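Local coordinates for protein NanS-p (PDB 6YP6) that belongs to a phage-encoded carbohydrate esterase and probably binds sugars through a beta-sandwich domain, at residues T4-L9 with Y58-G63; G71-R76 with I212-N217. All coordinates share one frame; numbering follows the deposited sequence. Where two conformers were deposited one is given.

Contact 1. Residues T4-L9 with Y58-G63; sequences TLLSYL and YAAGNG
The side chain of Leu6 meets Tyr58 and Ala60 in an apolar contact that joins the two segments without a direct hydrogen bond. Its CB lies over one face of the Tyr58 ring, 3.7 Å from the ring centroid and 26° off the normal. The touch is displaced toward the rim: Leu6 CB comes to 3.4 Å from Tyr58 CD1, with CE1 almost as near, which makes this a CH-pi contact made chiefly by the root of the leucine. With CG of Leu6 held between the backbone N and the carbonyl carbon (chi1 64°), the branch runs on past the ring, and its CD2 reaches the methyl group of Ala60, 3.6 Å from CD2 to CB. The leucine and tyrosine side chains thus pass alongside one another, running in opposite senses.

A second apolar group works from the corner of the chain. Leu5 reaches from there to Ala60, its CD2 3.5 Å from the carbonyl O of Ala60, a packing contact against a polar atom.

The polar link runs through solvent. A water stands 2.6 Å from Tyr58 OH and gives a weak hydrogen bond to Leu5 O, 3.5 Å away, thereby bridging the phenol end of the tyrosine to the corner backbone.

A classic beta bulge, with Leu5 and Leu6 set against the single residue Val214 of strand 207-216, marks the corner of strand 3-9. Trp22 packs on Leu6 and its ring meets that of Tyr58, while Trp94 of strand 88-95 touches both Leu5 and Ala60. Strand 55-59 pairs through Tyr58 with Leu194, so the contact joins the sheet of strands 3-9 and 207-216 to the sheet of strands 55-59 and 88-95.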
ATOM      1  N   THR A   4       6.686  -3.729 -15.398  1.00 12.78           N
ATOM      2  CA  THR A   4       6.386  -4.111 -14.027  1.00 12.55           C
ATOM      3  C   THR A   4       7.664  -4.029 -13.210  1.00 12.20           C
ATOM      4  O   THR A   4       8.624  -4.754 -13.482  1.00 15.17           O
ATOM      5  CB  THR A   4       5.829  -5.530 -14.000  1.00 14.01           C
ATOM      6  OG1 THR A   4       4.617  -5.576 -14.757  1.00 15.34           O
ATOM      7  CG2 THR A   4       5.546  -5.969 -12.581  1.00 14.28           C
ATOM      8  N   LEU A   5       7.675  -3.147 -12.217  1.00  9.54           N
ATOM      9  CA  LEU A   5       8.778  -3.110 -11.268  1.00  8.85           C
ATOM     10  C   LEU A   5       8.668  -4.263 -10.277  1.00  8.86           C
ATOM     11  O   LEU A   5       9.665  -4.918  -9.945  1.00 10.13           O
ATOM     12  CB  LEU A   5       8.787  -1.766 -10.558  1.00  9.14           C
ATOM     13  CG  LEU A   5       9.929  -1.565  -9.582  1.00  9.78           C
ATOM     14  CD1 LEU A   5      11.246  -1.494 -10.328  1.00 10.30           C
ATOM     15  CD2 LEU A   5       9.717  -0.328  -8.761  1.00 10.50           C
ATOM     16  N   LEU A   6       7.458  -4.515  -9.792  1.00  8.07           N
ATOM     17  CA  LEU A   6       7.209  -5.632  -8.891  1.00  8.22           C
ATOM     18  C   LEU A   6       5.727  -5.973  -8.981  1.00  7.48           C
ATOM     19  O   LEU A   6       4.896  -5.115  -9.268  1.00  7.45           O
ATOM     20  CB  LEU A   6       7.592  -5.301  -7.446  1.00  8.32           C
ATOM     21  CG  LEU A   6       6.806  -4.180  -6.763  1.00  8.08           C
ATOM     22  CD1 LEU A   6       5.613  -4.707  -5.988  1.00  8.10           C
ATOM     23  CD2 LEU A   6       7.705  -3.361  -5.844  1.00  9.28           C
ATOM     24  N   SER A   7       5.400  -7.232  -8.707  1.00  7.70           N
ATOM     25  CA  SER A   7       4.003  -7.618  -8.647  1.00  8.57           C
ATOM     26  C   SER A   7       3.800  -8.845  -7.775  1.00  7.85           C
ATOM     27  O   SER A   7       4.682  -9.693  -7.636  1.00  8.06           O
ATOM     28  CB  SER A   7       3.421  -7.848 -10.043  1.00 11.01           C
ATOM     29  OG  SER A   7       4.021  -8.965 -10.638  1.00 13.23           O
ATOM     30  N   TYR A   8       2.611  -8.901  -7.184  1.00  8.44           N
ATOM     31  CA  TYR A   8       2.022 -10.095  -6.608  1.00  8.81           C
ATOM     32  C   TYR A   8       0.644 -10.262  -7.243  1.00  8.94           C
ATOM     33  O   TYR A   8      -0.144  -9.312  -7.252  1.00  9.58           O
ATOM     34  CB  TYR A   8       1.831 -10.011  -5.086  1.00  8.82           C
ATOM     35  CG  TYR A   8       1.026 -11.200  -4.606  1.00  8.45           C
ATOM     36  CD1 TYR A   8       1.605 -12.457  -4.517  1.00  9.19           C
ATOM     37  CD2 TYR A   8      -0.324 -11.088  -4.310  1.00  8.99           C
ATOM     38  CE1 TYR A   8       0.882 -13.559  -4.136  1.00  9.29           C
ATOM     39  CE2 TYR A   8      -1.059 -12.184  -3.924  1.00  9.14           C
ATOM     40  CZ  TYR A   8      -0.457 -13.418  -3.837  1.00  9.04           C
ATOM     41  OH  TYR A   8      -1.232 -14.490  -3.450  1.00  9.93           O
ATOM     42  N   LEU A   9       0.340 -11.470  -7.726  1.00  9.00           N
ATOM     43  CA  LEU A   9      -0.984 -11.818  -8.239  1.00  9.52           C
ATOM     44  C   LEU A   9      -1.426 -13.109  -7.562  1.00  9.34           C
ATOM     45  O   LEU A   9      -0.718 -14.121  -7.619  1.00  9.53           O
ATOM     46  CB  LEU A   9      -0.967 -12.016  -9.758  1.00 10.81           C
ATOM     47  CG  LEU A   9      -1.016 -10.765 -10.629  1.00 12.97           C
ATOM     48  CD1 LEU A   9       0.297 -10.011 -10.584  1.00 14.78           C
ATOM     49  CD2 LEU A   9      -1.410 -11.122 -12.065  1.00 14.14           C
ATOM     50  N   TYR A  58       8.923  -6.700  -0.728  1.00  7.71           N
ATOM     51  CA  TYR A  58       9.548  -6.946  -2.013  1.00  7.59           C
ATOM     52  C   TYR A  58      10.689  -5.951  -2.189  1.00  7.80           C
ATOM     53  O   TYR A  58      10.566  -4.771  -1.836  1.00  8.16           O
ATOM     54  CB  TYR A  58       8.531  -6.801  -3.160  1.00  7.63           C
ATOM     55  CG  TYR A  58       9.027  -7.384  -4.461  1.00  8.18           C
ATOM     56  CD1 TYR A  58       9.871  -6.657  -5.291  1.00  8.11           C
ATOM     57  CD2 TYR A  58       8.697  -8.675  -4.839  1.00  9.22           C
ATOM     58  CE1 TYR A  58      10.351  -7.197  -6.498  1.00  9.13           C
ATOM     59  CE2 TYR A  58       9.175  -9.227  -6.026  1.00 10.17           C
ATOM     60  CZ  TYR A  58       9.998  -8.478  -6.852  1.00 10.08           C
ATOM     61  OH  TYR A  58      10.473  -9.024  -8.024  1.00 11.18           O
ATOM     62  N   ALA A  59      11.790  -6.432  -2.762  1.00  7.56           N
ATOM     63  CA  ALA A  59      12.962  -5.614  -3.092  1.00  7.72           C
ATOM     64  C   ALA A  59      12.645  -4.736  -4.298  1.00  7.33           C
ATOM     65  O   ALA A  59      12.719  -5.174  -5.447  1.00  8.52           O
ATOM     66  CB  ALA A  59      14.144  -6.533  -3.368  1.00  8.40           C
ATOM     67  N   ALA A  60      12.273  -3.482  -4.018  1.00  7.56           N
ATOM     68  CA  ALA A  60      11.718  -2.560  -5.000  1.00  7.80           C
ATOM     69  C   ALA A  60      12.734  -1.570  -5.561  1.00  8.13           C
ATOM     70  O   ALA A  60      12.394  -0.840  -6.503  1.00  8.96           O
ATOM     71  CB  ALA A  60      10.570  -1.770  -4.351  1.00  7.57           C
ATOM     72  N   GLY A  61      13.938  -1.508  -4.997  1.00  7.88           N
ATOM     73  CA  GLY A  61      14.871  -0.471  -5.365  1.00  7.87           C
ATOM     74  C   GLY A  61      14.441   0.900  -4.867  1.00  8.21           C
ATOM     75  O   GLY A  61      13.527   1.044  -4.056  1.00  8.37           O
ATOM     76  N   ASN A  62      15.127   1.917  -5.383  1.00  8.34           N
ATOM     77  CA  ASN A  62      14.900   3.286  -4.941  1.00  8.66           C
ATOM     78  C   ASN A  62      13.865   4.033  -5.770  1.00  8.45           C
ATOM     79  O   ASN A  62      13.576   5.195  -5.466  1.00  8.69           O
ATOM     80  CB  ASN A  62      16.226   4.062  -4.848  1.00  9.31           C
ATOM     81  CG  ASN A  62      16.903   4.243  -6.178  1.00 10.04           C
ATOM     82  OD1 ASN A  62      16.264   4.256  -7.228  1.00 10.36           O
ATOM     83  ND2 ASN A  62      18.222   4.393  -6.138  1.00 11.05           N
ATOM     84  N   GLY A  63      13.272   3.407  -6.786  1.00  8.53           N
ATOM     85  CA  GLY A  63      12.184   4.039  -7.508  1.00  8.89           C
ATOM     86  C   GLY A  63      12.549   5.198  -8.409  1.00  9.18           C
ATOM     87  O   GLY A  63      11.660   5.929  -8.848  1.00  9.77           O
TER
HETATM   88  O   HOH W   1      10.245  -8.286 -10.500  1.00 52.38           O

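Contact 2. Residues G71-R76 with I212-N217; sequences GQIRCR and IAVEVN
Strands 71-76 and 212-216 run antiparallel, their axes 4.7 Å apart at an angle of 177°, with Gln72-Glu215 and Arg74-Ala213 as hydrogen-bonded pairs joined by four backbone bonds. Gly71 lies against Val216, its CA 3.2 Å from Glu215 O, an approach too close for a side chain on that side.

On the face bearing Arg74, a salt bridge ties the strands diagonally. Arg74 NH2 donates to Glu215 OE2 at 2.8 Å in a nearly straight bond, and Arg74 NE adds a weak one to OE1 at 3.2 Å. The carboxylate lies at the guanidinium edge, but the planes are 67° apart and OE2 is met from above its own plane. Starting between the backbone N and the carbonyl carbon (chi1 57°), the arginine chain, extended from CG to NE, reaches across the neighbouring strand and lays its guanidinium face over Ala213 CB, 3.7 Å from CZ.

On the other face Ile73 and Val214 lie side by side, CG1 to CG2 4.1 Å, and Cys75 SG touches Ile212 CG1. This apolar face packs on strand 88-95 of the second sheet, through Trp94, in the layout of a beta-sandwich, while strand 152-159 flanks strand 71-79 within its own sheet.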
ATOM      1  N   GLY A  71       4.281   6.387 -13.383  1.00  9.38           N
ATOM      2  CA  GLY A  71       3.798   5.025 -13.209  1.00  9.08           C
ATOM      3  C   GLY A  71       2.794   5.000 -12.071  1.00  8.52           C
ATOM      4  O   GLY A  71       2.197   6.018 -11.746  1.00  9.56           O
ATOM      5  N   GLN A  72       2.629   3.821 -11.474  0.50  8.58           N
ATOM      6  CA  GLN A  72       1.648   3.677 -10.411  0.50  9.14           C
ATOM      7  C   GLN A  72       2.080   2.616  -9.408  0.50  8.29           C
ATOM      8  O   GLN A  72       2.775   1.657  -9.747  0.50  8.87           O
ATOM      9  CB  GLN A  72       0.268   3.280 -10.956  0.50 10.64           C
ATOM     10  CG  GLN A  72      -0.359   4.254 -11.926  0.50 12.11           C
ATOM     11  CD  GLN A  72      -1.839   4.008 -12.078  0.50 13.52           C
ATOM     12  OE1 GLN A  72      -2.319   2.883 -11.922  0.50 15.26           O
ATOM     13  NE2 GLN A  72      -2.578   5.066 -12.340  0.50 12.77           N
ATOM     14  N   ILE A  73       1.647   2.812  -8.163  1.00  7.22           N
ATOM     15  CA  ILE A  73       1.619   1.790  -7.123  1.00  7.48           C
ATOM     16  C   ILE A  73       0.149   1.411  -6.978  1.00  7.99           C
ATOM     17  O   ILE A  73      -0.689   2.300  -6.813  1.00  8.65           O
ATOM     18  CB  ILE A  73       2.137   2.357  -5.791  1.00  8.01           C
ATOM     19  CG1 ILE A  73       3.540   2.962  -5.929  1.00  8.22           C
ATOM     20  CG2 ILE A  73       2.074   1.291  -4.691  1.00  8.76           C
ATOM     21  CD1 ILE A  73       4.000   3.733  -4.704  1.00  8.90           C
ATOM     22  N   ARG A  74      -0.181   0.119  -7.055  1.00  7.76           N
ATOM     23  CA  ARG A  74      -1.589  -0.274  -7.071  1.00  8.27           C
ATOM     24  C   ARG A  74      -1.843  -1.531  -6.252  1.00  7.94           C
ATOM     25  O   ARG A  74      -0.970  -2.389  -6.080  1.00  8.29           O
ATOM     26  CB  ARG A  74      -2.138  -0.464  -8.492  1.00 10.43           C
ATOM     27  CG  ARG A  74      -1.403  -1.455  -9.330  1.00 11.48           C
ATOM     28  CD  ARG A  74      -2.157  -1.683 -10.626  1.00 13.19           C
ATOM     29  NE  ARG A  74      -1.466  -2.565 -11.562  1.00 14.22           N
ATOM     30  CZ  ARG A  74      -1.582  -3.892 -11.586  1.00 14.40           C
ATOM     31  NH1 ARG A  74      -2.329  -4.523 -10.699  1.00 14.98           N
ATOM     32  NH2 ARG A  74      -0.924  -4.587 -12.499  1.00 15.53           N
ATOM     33  N   CYS A  75      -3.078  -1.642  -5.770  1.00  7.45           N
ATOM     34  CA  CYS A  75      -3.536  -2.822  -5.060  1.00  7.32           C
ATOM     35  C   CYS A  75      -5.039  -2.970  -5.238  1.00  7.44           C
ATOM     36  O   CYS A  75      -5.775  -1.990  -5.142  1.00  9.13           O
ATOM     37  CB  CYS A  75      -3.212  -2.687  -3.568  1.00  7.53           C
ATOM     38  SG  CYS A  75      -3.773  -4.036  -2.490  1.00  8.22           S
ATOM     39  N   ARG A  76      -5.484  -4.204  -5.443  1.00  7.26           N
ATOM     40  CA  ARG A  76      -6.899  -4.557  -5.408  1.00  7.36           C
ATOM     41  C   ARG A  76      -7.111  -5.472  -4.207  1.00  7.05           C
ATOM     42  O   ARG A  76      -6.393  -6.472  -4.048  1.00  7.12           O
ATOM     43  CB  ARG A  76      -7.326  -5.215  -6.722  1.00  8.04           C
ATOM     44  CG  ARG A  76      -8.802  -5.604  -6.743  1.00  8.38           C
ATOM     45  CD  ARG A  76      -9.320  -5.865  -8.148  1.00  9.59           C
ATOM     46  NE  ARG A  76     -10.772  -6.078  -8.171  1.00 10.12           N
ATOM     47  CZ  ARG A  76     -11.384  -7.266  -8.143  1.00 10.11           C
ATOM     48  NH1 ARG A  76     -10.698  -8.404  -8.106  1.00 10.67           N
ATOM     49  NH2 ARG A  76     -12.706  -7.315  -8.167  1.00 11.28           N
ATOM     50  N   ILE A 212      -0.973  -6.757  -5.981  1.00  7.81           N
ATOM     51  CA  ILE A 212      -0.192  -5.580  -5.607  1.00  7.94           C
ATOM     52  C   ILE A 212       0.821  -5.395  -6.725  1.00  8.39           C
ATOM     53  O   ILE A 212       1.436  -6.375  -7.152  1.00  9.27           O
ATOM     54  CB  ILE A 212       0.585  -5.793  -4.292  1.00  8.57           C
ATOM     55  CG1 ILE A 212      -0.348  -6.121  -3.133  1.00  9.95           C
ATOM     56  CG2 ILE A 212       1.445  -4.568  -3.960  1.00  9.17           C
ATOM     57  CD1 ILE A 212       0.361  -6.687  -1.929  1.00 11.22           C
ATOM     58  N   ALA A 213       1.019  -4.171  -7.197  1.00  8.00           N
ATOM     59  CA  ALA A 213       2.032  -3.979  -8.224  1.00  7.90           C
ATOM     60  C   ALA A 213       2.584  -2.565  -8.190  1.00  7.68           C
ATOM     61  O   ALA A 213       1.917  -1.627  -7.745  1.00  8.33           O
ATOM     62  CB  ALA A 213       1.491  -4.256  -9.634  1.00  9.37           C
ATOM     63  N   VAL A 214       3.810  -2.420  -8.685  1.00  7.27           N
ATOM     64  CA  VAL A 214       4.347  -1.127  -9.076  1.00  7.29           C
ATOM     65  C   VAL A 214       4.688  -1.231 -10.548  1.00  8.13           C
ATOM     66  O   VAL A 214       5.392  -2.163 -10.959  1.00  8.36           O
ATOM     67  CB  VAL A 214       5.564  -0.703  -8.237  1.00  7.72           C
ATOM     68  CG1 VAL A 214       6.055   0.661  -8.701  1.00  8.61           C
ATOM     69  CG2 VAL A 214       5.213  -0.674  -6.758  1.00  7.93           C
ATOM     70  N   GLU A 215       4.173  -0.298 -11.336  1.00  8.65           N
ATOM     71  CA  GLU A 215       4.399  -0.253 -12.774  1.00  9.28           C
ATOM     72  C   GLU A 215       5.022   1.088 -13.121  1.00  8.87           C
ATOM     73  O   GLU A 215       4.748   2.104 -12.467  1.00  9.47           O
ATOM     74  CB  GLU A 215       3.077  -0.463 -13.522  1.00 11.82           C
ATOM     75  CG  GLU A 215       2.550  -1.889 -13.373  1.00 14.50           C
ATOM     76  CD  GLU A 215       1.115  -2.085 -13.828  1.00 17.13           C
ATOM     77  OE1 GLU A 215       0.311  -1.121 -13.814  1.00 17.51           O
ATOM     78  OE2 GLU A 215       0.784  -3.231 -14.197  1.00 18.77           O
ATOM     79  N   VAL A 216       5.887   1.076 -14.132  1.00  8.68           N
ATOM     80  CA  VAL A 216       6.612   2.257 -14.574  1.00  9.30           C
ATOM     81  C   VAL A 216       6.293   2.466 -16.044  1.00  9.85           C
ATOM     82  O   VAL A 216       6.338   1.521 -16.843  1.00 10.09           O
ATOM     83  CB  VAL A 216       8.126   2.104 -14.340  1.00  9.89           C
ATOM     84  CG1 VAL A 216       8.864   3.326 -14.807  1.00 10.52           C
ATOM     85  CG2 VAL A 216       8.390   1.848 -12.848  1.00 10.21           C
ATOM     86  N   ASN A 217       5.948   3.695 -16.400  1.00 10.58           N
ATOM     87  CA  ASN A 217       5.637   3.985 -17.791  1.00 12.67           C
ATOM     88  C   ASN A 217       6.840   3.685 -18.682  1.00 14.70           C
ATOM     89  O   ASN A 217       7.987   3.880 -18.287  1.00 14.69           O
ATOM     90  CB  ASN A 217       5.238   5.449 -17.933  1.00 13.27           C
ATOM     91  CG  ASN A 217       3.944   5.768 -17.222  1.00 14.07           C
ATOM     92  OD1 ASN A 217       3.062   4.926 -17.102  1.00 15.47           O
ATOM     93  ND2 ASN A 217       3.826   7.000 -16.754  1.00 13.90           N
TER

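In the fold
From the N terminus, strand 3-9 opens contact 1, which closes after strands 23-25, 28-33 and 41-46, at the end of strand 55-59 and the loop beyond. Helix 64-69 then leads into residues 71-76, and contact 2 closes a much longer loop only near the C terminus, at 212-217. The two loops therefore follow in series, neither nesting nor crossing. Their centres lie about 9 Å apart, and strand 207-216 is the shared element: it pairs with both strand 3-9 and strand 71-79, bringing the chain's two ends together. Contact 2 joins neighbours within one sheet, whereas contact 1 spans from that sheet to the one holding strands 55-59 and 88-95.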